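Local atomic coordinates of putative hemin ABC transport system, membrane protein (PDB entry 5B57), a protein that probably forms the membrane-spanning permease subunit of an ABC transporter that imports heme across the cell membrane. Residues A111-G116 and G338-L343; G119-A124 and V330-A335; W232-L237 and V302-I308; V248-L254 and L296-L301. One frame throughout, in Å; residues are numbered along the deposited sequence.

Contact 1: A111-G116 and G338-L343; sequences ALLVGG and GALLTL
Thr342 lies against Gly115, with its hydroxyl and its methyl turned to different parts of helix 94-128. OG1 sits beside the backbone N of its own residue (chi1 -55°) and comes 3.0 Å from Gly115 CA. CG2, held opposite that N, lies 3.6 Å from Ala111 O and meets Val114 CG1 with the two side chains at about a right angle. The hydroxyl is committed to its own helix: OG1 donates to Gly338 O at 2.8 Å, approaching from above the carbonyl plane, 41° out of it. Because Thr342 N also donates to Gly338 O, that carbonyl is gripped twice.

Further round, Leu112 starts away from the partner helix but sends CD2 back across the groove, where it packs 3.7 Å from Ala339 CB and also touches Leu343 CD2, the two leucines crossing obliquely. Ala111 CB fits beside Leu343 CA at 4.2 Å. At the closest approach the backbones themselves nearly touch. Gly115 CA and Ala339 CA are 3.7 Å apart, the axes of the two segments approach to 6.8 Å at 127°, and Gly115 CA makes a CA-H...O contact with Gly338 O. Ala111 and Gly115, four apart, form the small-xxx-small pattern of closely packed transmembrane helices, with Gly338 and Ala339 facing it.

Helix 54-72 covers the leucine side through Met63 and Ser67 on Leu112 and Met66 on Leu343. Helix 283-305 packs on Val114 through Leu301 and Ala305, and Ile311 of helix 311-323 reaches Thr342.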
loop_
_atom_site.group_PDB
_atom_site.type_symbol
_atom_site.label_atom_id
_atom_site.label_comp_id
_atom_site.label_asym_id
_atom_site.label_seq_id
_atom_site.Cartn_x
_atom_site.Cartn_y
_atom_site.Cartn_z
ATOM N N ALA A 111 -29.661 1.803 -17.462
ATOM C CA ALA A 111 -29.109 2.491 -16.299
ATOM C C ALA A 111 -29.218 1.644 -15.023
ATOM O O ALA A 111 -28.300 1.656 -14.209
ATOM C CB ALA A 111 -29.779 3.845 -16.098
ATOM N N LEU A 112 -30.309 0.892 -14.835
ATOM C CA LEU A 112 -30.390 0.005 -13.672
ATOM C C LEU A 112 -29.384 -1.138 -13.760
ATOM O O LEU A 112 -28.743 -1.472 -12.759
ATOM C CB LEU A 112 -31.800 -0.568 -13.511
ATOM C CG LEU A 112 -32.878 0.444 -13.175
ATOM C CD1 LEU A 112 -34.207 -0.240 -13.148
ATOM C CD2 LEU A 112 -32.573 1.104 -11.851
ATOM N N LEU A 113 -29.239 -1.763 -14.938
ATOM C CA LEU A 113 -28.250 -2.830 -15.115
ATOM C C LEU A 113 -26.822 -2.340 -14.907
ATOM O O LEU A 113 -26.003 -3.069 -14.332
ATOM C CB LEU A 113 -28.371 -3.443 -16.505
ATOM C CG LEU A 113 -29.530 -4.379 -16.805
ATOM C CD1 LEU A 113 -29.274 -4.983 -18.177
ATOM C CD2 LEU A 113 -29.644 -5.444 -15.722
ATOM N N VAL A 114 -26.506 -1.122 -15.362
ATOM C CA VAL A 114 -25.159 -0.587 -15.195
ATOM C C VAL A 114 -24.884 -0.276 -13.724
ATOM O O VAL A 114 -23.898 -0.737 -13.141
ATOM C CB VAL A 114 -24.957 0.655 -16.089
ATOM C CG1 VAL A 114 -23.869 1.509 -15.570
ATOM C CG2 VAL A 114 -24.594 0.240 -17.487
ATOM N N GLY A 115 -25.754 0.513 -13.102
ATOM C CA GLY A 115 -25.573 0.822 -11.694
ATOM C C GLY A 115 -25.532 -0.400 -10.804
ATOM O O GLY A 115 -24.570 -0.604 -10.070
ATOM N N GLY A 116 -26.580 -1.215 -10.839
ATOM C CA GLY A 116 -26.558 -2.447 -10.072
ATOM C C GLY A 116 -25.350 -3.308 -10.387
ATOM O O GLY A 116 -24.766 -3.922 -9.493
ATOM N N GLY A 338 -26.161 1.630 -6.387
ATOM C CA GLY A 338 -25.542 1.918 -7.673
ATOM C C GLY A 338 -26.571 2.183 -8.757
ATOM O O GLY A 338 -26.462 3.138 -9.528
ATOM N N ALA A 339 -27.579 1.316 -8.839
ATOM C CA ALA A 339 -28.678 1.573 -9.752
ATOM C C ALA A 339 -29.326 2.914 -9.443
ATOM O O ALA A 339 -29.609 3.699 -10.355
ATOM C CB ALA A 339 -29.689 0.432 -9.675
ATOM N N LEU A 340 -29.510 3.228 -8.162
ATOM C CA LEU A 340 -30.087 4.525 -7.824
ATOM C C LEU A 340 -29.186 5.681 -8.270
ATOM O O LEU A 340 -29.662 6.666 -8.843
ATOM C CB LEU A 340 -30.386 4.607 -6.326
ATOM C CG LEU A 340 -31.076 5.921 -5.973
ATOM C CD1 LEU A 340 -32.389 6.100 -6.756
ATOM C CD2 LEU A 340 -31.334 5.978 -4.495
ATOM N N LEU A 341 -27.880 5.574 -8.050
ATOM C CA LEU A 341 -26.999 6.682 -8.414
ATOM C C LEU A 341 -26.844 6.826 -9.938
ATOM O O LEU A 341 -26.858 7.942 -10.466
ATOM C CB LEU A 341 -25.633 6.507 -7.730
ATOM C CG LEU A 341 -25.609 6.683 -6.205
ATOM C CD1 LEU A 341 -24.391 5.999 -5.626
ATOM C CD2 LEU A 341 -25.623 8.151 -5.807
ATOM N N THR A 342 -26.672 5.716 -10.664
ATOM C CA THR A 342 -26.490 5.786 -12.117
ATOM C C THR A 342 -27.689 6.428 -12.793
ATOM O O THR A 342 -27.553 7.288 -13.671
ATOM C CB THR A 342 -26.297 4.385 -12.680
ATOM O OG1 THR A 342 -25.213 3.755 -12.002
ATOM C CG2 THR A 342 -26.025 4.440 -14.161
ATOM N N LEU A 343 -28.875 5.967 -12.420
ATOM C CA LEU A 343 -30.110 6.526 -12.941
ATOM C C LEU A 343 -30.230 8.016 -12.610
ATOM O O LEU A 343 -30.567 8.832 -13.473
ATOM C CB LEU A 343 -31.248 5.707 -12.351
ATOM C CG LEU A 343 -32.706 5.930 -12.636
ATOM C CD1 LEU A 343 -32.996 5.658 -14.094
ATOM C CD2 LEU A 343 -33.378 4.929 -11.733
#

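Contact 2: G119-A124 and V330-A335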
loop_
_atom_site.group_PDB
_atom_site.type_symbol
_atom_site.label_atom_id
_atom_site.label_comp_id
_atom_site.label_asym_id
_atom_site.label_seq_id
_atom_site.Cartn_x
_atom_site.Cartn_y
_atom_site.Cartn_z
ATOM N N GLY A 119 -22.088 -1.474 -8.865
ATOM C CA GLY A 119 -22.207 -1.531 -7.411
ATOM C C GLY A 119 -21.835 -2.884 -6.836
ATOM O O GLY A 119 -20.987 -2.983 -5.938
ATOM N N ALA A 120 -22.441 -3.953 -7.369
ATOM C CA ALA A 120 -22.237 -5.300 -6.863
ATOM C C ALA A 120 -20.830 -5.816 -7.160
ATOM O O ALA A 120 -20.182 -6.397 -6.293
ATOM C CB ALA A 120 -23.289 -6.238 -7.454
ATOM N N THR A 121 -20.341 -5.644 -8.387
ATOM C CA THR A 121 -18.999 -6.154 -8.670
ATOM C C THR A 121 -17.940 -5.389 -7.885
ATOM O O THR A 121 -16.902 -5.959 -7.530
ATOM C CB THR A 121 -18.678 -6.121 -10.180
ATOM O OG1 THR A 121 -19.025 -4.846 -10.743
ATOM C CG2 THR A 121 -19.398 -7.256 -10.930
ATOM N N GLY A 122 -18.190 -4.113 -7.583
ATOM C CA GLY A 122 -17.231 -3.360 -6.784
ATOM C C GLY A 122 -17.173 -3.853 -5.350
ATOM O O GLY A 122 -16.086 -4.057 -4.784
ATOM N N ALA A 123 -18.354 -4.041 -4.742
ATOM C CA ALA A 123 -18.449 -4.659 -3.427
ATOM C C ALA A 123 -17.669 -5.971 -3.372
ATOM O O ALA A 123 -16.920 -6.219 -2.416
ATOM C CB ALA A 123 -19.916 -4.873 -3.071
ATOM N N ALA A 124 -17.805 -6.810 -4.403
ATOM C CA ALA A 124 -17.078 -8.070 -4.414
ATOM C C ALA A 124 -15.578 -7.834 -4.496
ATOM O O ALA A 124 -14.809 -8.367 -3.685
ATOM C CB ALA A 124 -17.548 -8.955 -5.567
ATOM N N VAL A 330 -23.935 -5.830 1.889
ATOM C CA VAL A 330 -23.317 -4.804 1.053
ATOM C C VAL A 330 -23.541 -5.095 -0.425
ATOM O O VAL A 330 -23.721 -4.171 -1.224
ATOM C CB VAL A 330 -21.822 -4.675 1.373
ATOM C CG1 VAL A 330 -21.105 -3.881 0.256
ATOM C CG2 VAL A 330 -21.630 -4.054 2.733
ATOM N N LEU A 331 -23.535 -6.382 -0.819
ATOM C CA LEU A 331 -23.582 -6.686 -2.249
ATOM C C LEU A 331 -24.939 -6.364 -2.860
ATOM O O LEU A 331 -24.967 -5.696 -3.909
ATOM C CB LEU A 331 -23.155 -8.132 -2.498
ATOM C CG LEU A 331 -23.003 -8.418 -3.996
ATOM C CD1 LEU A 331 -21.691 -9.107 -4.268
ATOM C CD2 LEU A 331 -24.132 -9.289 -4.502
ATOM N N PRO A 332 -26.079 -6.767 -2.283
ATOM C CA PRO A 332 -27.356 -6.197 -2.749
ATOM C C PRO A 332 -27.516 -4.723 -2.410
ATOM O O PRO A 332 -28.168 -3.992 -3.169
ATOM C CB PRO A 332 -28.406 -7.049 -2.022
ATOM C CG PRO A 332 -27.731 -7.495 -0.814
ATOM C CD PRO A 332 -26.303 -7.752 -1.211
ATOM N N GLY A 333 -26.962 -4.281 -1.274
ATOM C CA GLY A 333 -27.041 -2.877 -0.911
ATOM C C GLY A 333 -26.357 -1.990 -1.923
ATOM O O GLY A 333 -26.915 -0.983 -2.365
ATOM N N ALA A 334 -25.141 -2.360 -2.317
ATOM C CA ALA A 334 -24.398 -1.518 -3.236
ATOM C C ALA A 334 -25.039 -1.513 -4.622
ATOM O O ALA A 334 -25.084 -0.472 -5.295
ATOM C CB ALA A 334 -22.951 -1.986 -3.297
ATOM N N ALA A 335 -25.574 -2.658 -5.052
ATOM C CA ALA A 335 -26.222 -2.719 -6.360
ATOM C C ALA A 335 -27.473 -1.830 -6.412
ATOM O O ALA A 335 -27.641 -1.059 -7.368
ATOM C CB ALA A 335 -26.524 -4.173 -6.730
#
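Ala123 CB rests 3.7 Å from Val330 CG1 and 4.2 Å from Ala334 CB. One turn back, Gly119 has no side chain, and Ala334 CB comes down onto its carbonyl, 3.4 Å from Gly119 O. Ala120 CB meets Ala335 CB at 3.9 Å. The same Ala120 methyl also meets Leu331, whose CG lies opposite the backbone N (chi1 -172°); that carries the isobutyl end alongside helix 94-128, with CD1 3.7 Å from Ala120 O and a looser touch on Ala124 CB.

No hydrogen bond crosses the interface. Five alanines, a glycine, a valine and a leucine make it, and with such short side chains the segment axes come within 7.5 Å at 143°, a close antiparallel transmembrane pair. Pro332 sits on the far side of its helix, where its N can give no bond to the preceding turn and the helix kinks.

Farther out, Pro316 of helix 311-323 backs both Ala123 and Ala334, while Arg320 touches Val330. Leu259 of helix 242-260 lies on Ala124 and Leu331, and Val290 of helix 283-305 reaches Ala124.

Contact 3: W232-L237 and V302-I308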
loop_
_atom_site.group_PDB
_atom_site.type_symbol
_atom_site.label_atom_id
_atom_site.label_comp_id
_atom_site.label_asym_id
_atom_site.label_seq_id
_atom_site.Cartn_x
_atom_site.Cartn_y
_atom_site.Cartn_z
ATOM N N TRP A 232 -18.233 6.615 -27.536
ATOM C CA TRP A 232 -18.235 5.384 -26.749
ATOM C C TRP A 232 -17.349 5.519 -25.518
ATOM O O TRP A 232 -17.666 4.973 -24.462
ATOM C CB TRP A 232 -17.780 4.226 -27.639
ATOM C CG TRP A 232 -17.794 2.863 -27.020
ATOM C CD1 TRP A 232 -18.809 1.944 -27.072
ATOM C CD2 TRP A 232 -16.725 2.229 -26.296
ATOM N NE1 TRP A 232 -18.442 0.780 -26.406
ATOM C CE2 TRP A 232 -17.171 0.939 -25.926
ATOM C CE3 TRP A 232 -15.442 2.629 -25.921
ATOM C CZ2 TRP A 232 -16.394 0.077 -25.215
ATOM C CZ3 TRP A 232 -14.687 1.771 -25.223
ATOM C CH2 TRP A 232 -15.161 0.509 -24.865
ATOM N N SER A 233 -16.249 6.267 -25.628
ATOM C CA SER A 233 -15.301 6.423 -24.530
ATOM C C SER A 233 -15.733 7.459 -23.500
ATOM O O SER A 233 -15.130 7.528 -22.421
ATOM C CB SER A 233 -13.912 6.800 -25.060
ATOM O OG SER A 233 -13.766 8.207 -25.237
ATOM N N LEU A 234 -16.736 8.267 -23.791
ATOM C CA LEU A 234 -17.286 9.122 -22.762
ATOM C C LEU A 234 -18.430 8.438 -22.008
ATOM O O LEU A 234 -18.903 8.972 -20.992
ATOM C CB LEU A 234 -17.734 10.449 -23.382
ATOM C CG LEU A 234 -16.671 11.308 -24.082
ATOM C CD1 LEU A 234 -17.256 12.552 -24.763
ATOM C CD2 LEU A 234 -15.539 11.703 -23.142
ATOM N N GLY A 235 -18.855 7.242 -22.443
ATOM C CA GLY A 235 -19.971 6.569 -21.790
ATOM C C GLY A 235 -21.348 7.139 -22.108
ATOM O O GLY A 235 -21.609 8.330 -21.902
ATOM N N SER A 236 -22.255 6.312 -22.602
ATOM C CA SER A 236 -23.578 6.798 -22.951
ATOM C C SER A 236 -24.547 5.640 -22.815
ATOM O O SER A 236 -24.204 4.499 -23.139
ATOM C CB SER A 236 -23.591 7.369 -24.373
ATOM O OG SER A 236 -24.872 7.747 -24.846
ATOM N N LEU A 237 -25.741 5.921 -22.312
ATOM C CA LEU A 237 -26.798 4.921 -22.394
ATOM C C LEU A 237 -27.636 5.051 -23.674
ATOM O O LEU A 237 -28.637 4.334 -23.815
ATOM C CB LEU A 237 -27.707 5.000 -21.161
ATOM C CG LEU A 237 -26.942 4.895 -19.859
ATOM C CD1 LEU A 237 -27.836 5.203 -18.687
ATOM C CD2 LEU A 237 -26.365 3.504 -19.736
ATOM N N VAL A 302 -19.772 -2.579 -20.079
ATOM C CA VAL A 302 -18.934 -1.709 -20.887
ATOM C C VAL A 302 -19.250 -1.904 -22.356
ATOM O O VAL A 302 -19.105 -0.974 -23.146
ATOM C CB VAL A 302 -17.452 -1.981 -20.573
ATOM C CG1 VAL A 302 -16.575 -0.885 -21.126
ATOM C CG2 VAL A 302 -17.267 -2.052 -19.095
ATOM N N SER A 303 -19.730 -3.098 -22.736
ATOM C CA SER A 303 -19.976 -3.417 -24.142
ATOM C C SER A 303 -21.031 -2.526 -24.753
ATOM O O SER A 303 -21.008 -2.277 -25.968
ATOM C CB SER A 303 -20.420 -4.867 -24.303
ATOM O OG SER A 303 -19.295 -5.731 -24.312
ATOM N N CYS A 304 -21.966 -2.043 -23.954
ATOM C CA CYS A 304 -23.045 -1.273 -24.521
ATOM C C CYS A 304 -23.282 0.033 -23.793
ATOM O O CYS A 304 -24.227 0.753 -24.138
ATOM C CB CYS A 304 -24.316 -2.106 -24.530
ATOM S SG CYS A 304 -24.697 -2.638 -22.890
ATOM N N ALA A 305 -22.451 0.372 -22.813
ATOM C CA ALA A 305 -22.513 1.675 -22.172
ATOM C C ALA A 305 -21.263 2.514 -22.349
ATOM O O ALA A 305 -21.346 3.740 -22.213
ATOM C CB ALA A 305 -22.769 1.528 -20.664
ATOM N N GLY A 306 -20.116 1.900 -22.623
ATOM C CA GLY A 306 -18.880 2.636 -22.755
ATOM C C GLY A 306 -18.172 2.740 -21.424
ATOM O O GLY A 306 -18.347 1.883 -20.566
ATOM N N ILE A 307 -17.383 3.785 -21.218
ATOM C CA ILE A 307 -16.587 3.874 -19.999
ATOM C C ILE A 307 -17.327 4.738 -18.981
ATOM O O ILE A 307 -17.552 5.934 -19.197
ATOM C CB ILE A 307 -15.175 4.424 -20.275
ATOM C CG1 ILE A 307 -14.449 3.612 -21.342
ATOM C CG2 ILE A 307 -14.375 4.313 -19.041
ATOM C CD1 ILE A 307 -13.935 2.257 -20.852
ATOM N N ILE A 308 -17.726 4.115 -17.886
ATOM C CA ILE A 308 -18.307 4.794 -16.741
ATOM C C ILE A 308 -17.754 3.923 -15.652
ATOM O O ILE A 308 -17.905 2.712 -15.777
ATOM C CB ILE A 308 -19.849 4.765 -16.772
ATOM C CG1 ILE A 308 -20.417 5.203 -18.133
ATOM C CG2 ILE A 308 -20.405 5.617 -15.682
ATOM C CD1 ILE A 308 -21.428 4.222 -18.726
HETATM O O HOH W 1 -15.858 8.218 -19.322
#
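Trp232 holds its CG opposite the backbone N (chi1 -177°) and turns the indole across that bond (chi2 93°), which in this conformer, one of two modelled, lays a ring face over Gly306. Gly306 CA stands 4.0 Å from the centroid of the five-membered ring and only 11° off its normal, a CH-pi contact. Ser303 O is at the ring edge, whereas Val302 O and Ile307 CG1 approach obliquely. Ile308 places CG1 beside its own N, and this branch packs 3.9 Å from Gly235 CA.

The backbones are coupled reciprocally. Gly235 and Gly306 each leave a helix with positive phi, and the chain just beyond each glycine offers an N-H to a carbonyl near the end of the opposite helix. Ser236 N donates to Ala305 O at 2.8 Å in a fairly straight bond, and Ile307 N makes a weak 3.5 Å bond to Trp232 O, which also accepts from Gly235 N. Each helix C-terminus thus offers a carbonyl to the loop that leaves the other. With no side chains in the way, Gly235 CA and Gly306 CA can come within 4.2 Å. A water links the two segments, donating to Ile307 O and, at 3.3 Å, to Ser233 O.

Helix 141-154 backs the indole through Ala146 and Ala149. Leu360 of helix 360-378 touches Leu237 and Ile308 and is backbone-bonded to Gly235. Helix 94-128 brings Leu110 and Ala111 to Leu237, and Leu234 packs on Gly215 of the second subunit.

Contact 4: V248-L254 and L296-L301. With DMU (decyl-beta-D-maltopyranoside), chain E.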
loop_
_atom_site.group_PDB
_atom_site.type_symbol
_atom_site.label_atom_id
_atom_site.label_comp_id
_atom_site.label_asym_id
_atom_site.label_seq_id
_atom_site.Cartn_x
_atom_site.Cartn_y
_atom_site.Cartn_z
ATOM N N VAL A 248 -27.305 -8.608 -22.629
ATOM C CA VAL A 248 -26.520 -7.998 -21.552
ATOM C C VAL A 248 -27.041 -8.422 -20.175
ATOM O O VAL A 248 -26.268 -8.805 -19.287
ATOM C CB VAL A 248 -26.521 -6.471 -21.709
ATOM C CG1 VAL A 248 -25.887 -5.797 -20.498
ATOM C CG2 VAL A 248 -25.803 -6.105 -22.970
ATOM N N ALA A 249 -28.362 -8.334 -19.975
ATOM C CA ALA A 249 -29.003 -8.603 -18.696
ATOM C C ALA A 249 -28.646 -9.981 -18.135
ATOM O O ALA A 249 -28.183 -10.056 -16.989
ATOM C CB ALA A 249 -30.525 -8.438 -18.821
ATOM N N PRO A 250 -28.839 -11.093 -18.867
ATOM C CA PRO A 250 -28.486 -12.405 -18.279
ATOM C C PRO A 250 -27.027 -12.528 -17.886
ATOM O O PRO A 250 -26.719 -13.128 -16.845
ATOM C CB PRO A 250 -28.865 -13.406 -19.381
ATOM C CG PRO A 250 -29.053 -12.603 -20.604
ATOM C CD PRO A 250 -29.533 -11.264 -20.155
ATOM N N CYS A 251 -26.114 -11.972 -18.682
ATOM C CA CYS A 251 -24.731 -11.852 -18.238
ATOM C C CYS A 251 -24.646 -11.187 -16.869
ATOM O O CYS A 251 -24.115 -11.762 -15.913
ATOM C CB CYS A 251 -23.929 -11.062 -19.263
ATOM S SG CYS A 251 -23.485 -12.011 -20.702
ATOM N N VAL A 252 -25.159 -9.963 -16.759
ATOM C CA VAL A 252 -25.084 -9.234 -15.494
ATOM C C VAL A 252 -25.766 -10.021 -14.389
ATOM O O VAL A 252 -25.258 -10.101 -13.267
ATOM C CB VAL A 252 -25.692 -7.826 -15.643
ATOM C CG1 VAL A 252 -25.612 -7.051 -14.335
ATOM C CG2 VAL A 252 -25.022 -7.056 -16.803
ATOM N N ALA A 253 -26.911 -10.640 -14.686
ATOM C CA ALA A 253 -27.578 -11.412 -13.637
ATOM C C ALA A 253 -26.777 -12.659 -13.282
ATOM O O ALA A 253 -26.715 -13.045 -12.109
ATOM C CB ALA A 253 -29.001 -11.774 -14.050
ATOM N N LEU A 254 -26.126 -13.287 -14.271
ATOM C CA LEU A 254 -25.362 -14.490 -13.950
ATOM C C LEU A 254 -24.086 -14.151 -13.170
ATOM O O LEU A 254 -23.776 -14.806 -12.165
ATOM C CB LEU A 254 -25.055 -15.291 -15.212
ATOM C CG LEU A 254 -24.086 -16.445 -14.938
ATOM C CD1 LEU A 254 -24.760 -17.659 -14.306
ATOM C CD2 LEU A 254 -23.334 -16.853 -16.174
ATOM N N LEU A 296 -17.394 -11.089 -16.329
ATOM C CA LEU A 296 -18.590 -11.386 -17.103
ATOM C C LEU A 296 -19.639 -10.278 -16.995
ATOM O O LEU A 296 -20.248 -9.914 -18.011
ATOM C CB LEU A 296 -19.140 -12.730 -16.635
ATOM C CG LEU A 296 -20.453 -13.139 -17.255
ATOM C CD1 LEU A 296 -20.241 -13.298 -18.745
ATOM C CD2 LEU A 296 -20.955 -14.421 -16.624
ATOM N N ALA A 297 -19.868 -9.714 -15.782
ATOM C CA ALA A 297 -20.845 -8.623 -15.641
ATOM C C ALA A 297 -20.338 -7.275 -16.174
ATOM O O ALA A 297 -21.040 -6.596 -16.938
ATOM C CB ALA A 297 -21.263 -8.453 -14.194
ATOM N N VAL A 298 -19.144 -6.851 -15.760
ATOM C CA VAL A 298 -18.572 -5.614 -16.285
ATOM C C VAL A 298 -18.373 -5.705 -17.796
ATOM O O VAL A 298 -18.614 -4.734 -18.527
ATOM C CB VAL A 298 -17.255 -5.293 -15.553
ATOM C CG1 VAL A 298 -16.587 -4.065 -16.154
ATOM C CG2 VAL A 298 -17.520 -5.093 -14.086
ATOM N N GLY A 299 -17.924 -6.859 -18.296
ATOM C CA GLY A 299 -17.690 -6.964 -19.731
ATOM C C GLY A 299 -18.967 -6.782 -20.525
ATOM O O GLY A 299 -18.978 -6.124 -21.563
ATOM N N ALA A 300 -20.063 -7.364 -20.042
ATOM C CA ALA A 300 -21.358 -7.124 -20.652
ATOM C C ALA A 300 -21.724 -5.650 -20.630
ATOM O O ALA A 300 -22.326 -5.155 -21.586
ATOM C CB ALA A 300 -22.427 -7.943 -19.939
ATOM N N LEU A 301 -21.361 -4.925 -19.571
ATOM C CA LEU A 301 -21.882 -3.569 -19.388
ATOM C C LEU A 301 -21.099 -2.542 -20.188
ATOM O O LEU A 301 -21.686 -1.694 -20.869
ATOM C CB LEU A 301 -21.862 -3.198 -17.913
ATOM C CG LEU A 301 -22.948 -3.957 -17.182
ATOM C CD1 LEU A 301 -22.785 -3.870 -15.659
ATOM C CD2 LEU A 301 -24.267 -3.386 -17.654
HETATM C C1 DMU E . -36.335 -9.202 -24.022
HETATM C C2 DMU E . -36.826 -8.473 -25.245
HETATM C C3 DMU E . -38.184 -7.821 -24.954
HETATM C C4 DMU E . -38.118 -6.951 -23.665
HETATM O O5 DMU E . -37.577 -7.732 -22.570
HETATM C C6 DMU E . -36.249 -8.223 -22.868
HETATM O O7 DMU E . -38.571 -7.016 -26.070
HETATM O O16 DMU E . -35.703 -8.892 -21.732
HETATM C C18 DMU E . -34.705 -8.098 -21.088
HETATM C C19 DMU E . -35.121 -7.854 -19.650
HETATM C C22 DMU E . -34.203 -6.848 -18.981
HETATM C C25 DMU E . -34.329 -6.924 -17.461
HETATM C C28 DMU E . -32.952 -6.981 -16.797
HETATM C C31 DMU E . -32.877 -8.100 -15.748
HETATM C C34 DMU E . -32.256 -7.587 -14.440
HETATM C C37 DMU E . -31.509 -8.707 -13.694
HETATM C C40 DMU E . -30.503 -8.131 -12.679
HETATM C C43 DMU E . -31.129 -7.986 -11.304
HETATM O O49 DMU E . -35.044 -9.776 -24.276
HETATM O O55 DMU E . -36.935 -9.377 -26.353
HETATM C C57 DMU E . -39.503 -6.412 -23.269
HETATM O O61 DMU E . -39.885 -5.357 -24.167
HETATM C C5 DMU E . -39.690 -7.933 -28.038
HETATM C C7 DMU E . -39.159 -6.961 -29.089
HETATM C C8 DMU E . -39.890 -5.621 -29.026
HETATM C C9 DMU E . -39.918 -5.086 -27.608
HETATM O O1 DMU E . -40.578 -6.027 -26.756
HETATM C C10 DMU E . -39.848 -7.261 -26.651
HETATM O O2 DMU E . -39.231 -4.667 -29.884
HETATM O O3 DMU E . -38.797 -9.060 -27.938
HETATM O O4 DMU E . -39.338 -7.537 -30.392
HETATM C C11 DMU E . -40.647 -3.758 -27.556
HETATM O O6 DMU E . -41.211 -3.471 -28.854
#
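Cys251, Leu296 and Ala300 meet across the contact and all touch the aromatic side chain of Phe174 from helix 168-188; the side chains that pack between the two segments are themselves aliphatic or sulfur-bearing. Cys251 CB lies 3.5 Å from Ala300 CB, and its SG, beside the backbone N, turns to Leu296 CD1 at 4.0 Å. Leu296 extends its CG opposite its N (chi1 175°), which carries its two methyls to different residues of helix 242-260: CD1 to the sulfur, and Leu296 CD2 to Leu254 CD2 at 3.4 Å, the two leucines slanting past each other.

Beside Cys251, Val252 CG2 packs 3.7 Å from Leu301 CG, the side chains roughly perpendicular. One turn earlier, Val248 CG1 also meets Leu301 CD2, those side chains too being roughly perpendicular. Val248 CG1 is further placed 3.8 Å from Ala300 O.

These are neighbouring transmembrane helices of a FecCD-type permease, running antiparallel at 156° with segment axes 7.8 Å apart and joined by apolar packing without a hydrogen bond. Pro250, on the side turned from helix 283-305, lacks the N-H for the preceding turn, and helix 242-260 kinks there.

That outward side carries a detergent, decyl-beta-D-maltopyranoside. Its decyl chain runs past Ala249 CB, 3.5 Å from C28, and past Ala253 CB, 4.0 Å from C37, while the molecule is also hydrogen-bonded to Asp102 OD1.

How the contacts relate
Contacts 1 and 2 are successive stretches of one helix pair, helix 94-128 with helix 327-352, their centres 11 Å apart; Gly116 O against Ala335 CB joins them. Contacts 3 and 4 have their centres 14 Å apart. They share helix 283-305 and meet where Cys304 SG touches Val248 CG2. Helix 94-128 links both pairs: Leu113 packs on Ala249 and Val252, and Thr121 on Ala297 and Val298. Only contacts 2 and 3, about 20 Å between centres, do not touch. Along the chain the contacts are concentric, contact 1 outermost, then 2, 3 and 4, so early and late helices of the permease are brought together round its middle ones in one continuous helical core.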